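Local atomic coordinates of kelch domain-containing protein (Colletotrichum graminicola M1.001, PDB entry 5C86), a protein that probably oxidises alcohols to aldehydes as a copper-dependent member of the galactose oxidase and glyoxal oxidase family, built on a kelch beta-propeller. Residues A[338-343]-A[460-465]. Numbering follows the deposited sequence. Where two conformers were deposited one is given.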
loop_
_atom_site.group_PDB
_atom_site.type_symbol
_atom_site.label_atom_id
_atom_site.label_comp_id
_atom_site.label_asym_id
_atom_site.label_seq_id
_atom_site.Cartn_x
_atom_site.Cartn_y
_atom_site.Cartn_z
ATOM N N ALA A 338 -7.637 -2.579 1.755
ATOM C CA ALA A 338 -7.240 -3.963 1.552
ATOM C C ALA A 338 -5.724 -4.036 1.767
ATOM O O ALA A 338 -5.030 -3.057 1.539
ATOM C CB ALA A 338 -7.573 -4.491 0.184
ATOM N N LEU A 339 -5.261 -5.173 2.268
ATOM C CA LEU A 339 -3.897 -5.265 2.672
ATOM C C LEU A 339 -3.445 -6.728 2.699
ATOM O O LEU A 339 -4.138 -7.613 3.206
ATOM C CB LEU A 339 -3.696 -4.629 4.040
ATOM C CG LEU A 339 -2.271 -4.164 4.305
ATOM C CD1 LEU A 339 -1.959 -2.909 3.561
ATOM C CD2 LEU A 339 -2.050 -4.009 5.774
ATOM N N LEU A 340 -2.236 -6.987 2.175
ATOM C CA LEU A 340 -1.648 -8.336 2.283
ATOM C C LEU A 340 -1.214 -8.622 3.699
ATOM O O LEU A 340 -0.540 -7.821 4.311
ATOM C CB LEU A 340 -0.397 -8.459 1.411
ATOM C CG LEU A 340 0.253 -9.818 1.356
ATOM C CD1 LEU A 340 -0.682 -10.785 0.737
ATOM C CD2 LEU A 340 1.559 -9.741 0.570
ATOM N N MET A 341 -1.536 -9.831 4.175
ATOM C CA MET A 341 -1.122 -10.345 5.491
ATOM C C MET A 341 0.108 -11.297 5.364
ATOM O O MET A 341 0.293 -11.909 4.319
ATOM C CB MET A 341 -2.320 -11.083 6.082
ATOM C CG MET A 341 -3.605 -10.248 6.185
ATOM S SD MET A 341 -3.410 -8.699 7.084
ATOM C CE MET A 341 -3.186 -9.227 8.733
ATOM N N ALA A 342 0.769 -11.555 6.475
ATOM C CA ALA A 342 1.946 -12.449 6.437
ATOM C C ALA A 342 1.532 -13.882 6.143
ATOM O O ALA A 342 2.305 -14.676 5.633
ATOM C CB ALA A 342 2.688 -12.327 7.760
ATOM N N ASP A 343 0.264 -14.241 6.375
ATOM C CA ASP A 343 -0.210 -15.593 6.028
ATOM C C ASP A 343 -0.606 -15.701 4.581
ATOM O O ASP A 343 -1.157 -16.708 4.144
ATOM C CB ASP A 343 -1.275 -16.145 6.971
ATOM C CG ASP A 343 -2.587 -15.454 6.839
ATOM O OD1 ASP A 343 -2.668 -14.475 6.120
ATOM O OD2 ASP A 343 -3.581 -15.870 7.480
ATOM N N TYR A 460 11.015 -2.966 6.515
ATOM C CA TYR A 460 10.577 -4.307 6.725
ATOM C C TYR A 460 9.908 -4.919 5.501
ATOM O O TYR A 460 9.140 -4.264 4.773
ATOM C CB TYR A 460 9.636 -4.471 7.900
ATOM C CG TYR A 460 10.307 -4.670 9.249
ATOM C CD1 TYR A 460 10.767 -3.593 9.977
ATOM C CD2 TYR A 460 10.649 -5.909 9.644
ATOM C CE1 TYR A 460 11.406 -3.770 11.180
ATOM C CE2 TYR A 460 11.294 -6.116 10.824
ATOM C CZ TYR A 460 11.662 -5.044 11.574
ATOM O OH TYR A 460 12.289 -5.314 12.803
ATOM N N TYR A 461 10.212 -6.223 5.303
ATOM C CA TYR A 461 9.674 -7.044 4.252
ATOM C C TYR A 461 9.231 -8.353 4.834
ATOM O O TYR A 461 9.703 -8.806 5.880
ATOM C CB TYR A 461 10.757 -7.400 3.232
ATOM C CG TYR A 461 11.136 -6.195 2.345
ATOM C CD1 TYR A 461 11.957 -5.237 2.826
ATOM C CD2 TYR A 461 10.708 -6.110 1.071
ATOM C CE1 TYR A 461 12.268 -4.131 2.013
ATOM C CE2 TYR A 461 10.999 -5.036 0.239
ATOM C CZ TYR A 461 11.841 -4.034 0.713
ATOM O OH TYR A 461 12.148 -2.954 -0.111
ATOM N N MET A 462 8.263 -8.949 4.147
ATOM C CA MET A 462 7.852 -10.334 4.337
ATOM C C MET A 462 8.595 -11.210 3.329
ATOM O O MET A 462 8.478 -10.965 2.131
ATOM C CB MET A 462 6.405 -10.448 4.109
ATOM C CG MET A 462 5.592 -9.802 5.225
ATOM S SD MET A 462 3.794 -9.787 4.889
ATOM C CE MET A 462 3.656 -8.462 3.701
ATOM N N LEU A 463 9.317 -12.235 3.801
ATOM C CA LEU A 463 9.968 -13.204 2.922
ATOM C C LEU A 463 8.996 -14.361 2.790
ATOM O O LEU A 463 8.544 -14.914 3.780
ATOM C CB LEU A 463 11.324 -13.653 3.492
ATOM C CG LEU A 463 12.405 -13.976 2.488
ATOM C CD1 LEU A 463 13.842 -13.867 3.052
ATOM C CD2 LEU A 463 12.057 -15.387 1.943
ATOM N N PHE A 464 8.590 -14.632 1.562
ATOM C CA PHE A 464 7.818 -15.803 1.165
ATOM C C PHE A 464 8.602 -16.797 0.360
ATOM O O PHE A 464 9.393 -16.423 -0.517
ATOM C CB PHE A 464 6.629 -15.354 0.348
ATOM C CG PHE A 464 5.573 -14.546 1.104
ATOM C CD1 PHE A 464 4.585 -15.236 1.809
ATOM C CD2 PHE A 464 5.514 -13.155 1.108
ATOM C CE1 PHE A 464 3.589 -14.576 2.504
ATOM C CE2 PHE A 464 4.500 -12.466 1.754
ATOM C CZ PHE A 464 3.519 -13.214 2.426
ATOM N N ALA A 465 8.316 -18.078 0.637
ATOM C CA ALA A 465 8.866 -19.166 -0.123
ATOM C C ALA A 465 7.660 -19.912 -0.677
ATOM O O ALA A 465 6.694 -20.177 0.077
ATOM C CB ALA A 465 9.673 -20.071 0.736
#
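M462 and F464, alternate residues of strand 460-465 whose side chains leave the same side of it, reach across to the end of the propeller strand that stops at L340 and to the turn after it. The thioether of M462 meets both the backbone and the methyl of A342: M462 SD lies 3.6 Å from A342 CA and 4.0 Å from A342 CB. A chain extended at chi2 (174°) carries the sulfur that far, and the bend at chi3 (-76°) swings the methyl CE of M462 back to L340, 4.0 Å from L340 CD2. The same L340 CD2 also meets the F464 ring obliquely, 4.2 Å from F464 CE2, so one leucine methyl touches both partners. Two carbonyl oxygens lie near the far end of the ring: M341 O is in its plane, 4.0 Å from F464 CZ, whereas A342 O approaches F464 CE1 to 3.4 Å from an oblique direction. Around these contacts, F477 touches both A342 and M462, the side chains of M341 and M462 both touch L21, and P287 packs on F464. A backbone hydrogen bond between A342 and A475 ties the turn to the loop before strand 476-481, while M462 is backbone-bonded to I416 of the neighbouring strand 412-422. The contact thus joins a blade of the kelch propeller to the C-terminal early-set domain, away from the copper ligands. No hydrogen bond links the two segments; they adhere through dispersion, probably helped by weak electrostatic attraction between ring C-H groups of F464 and the two nearby carbonyl oxygens.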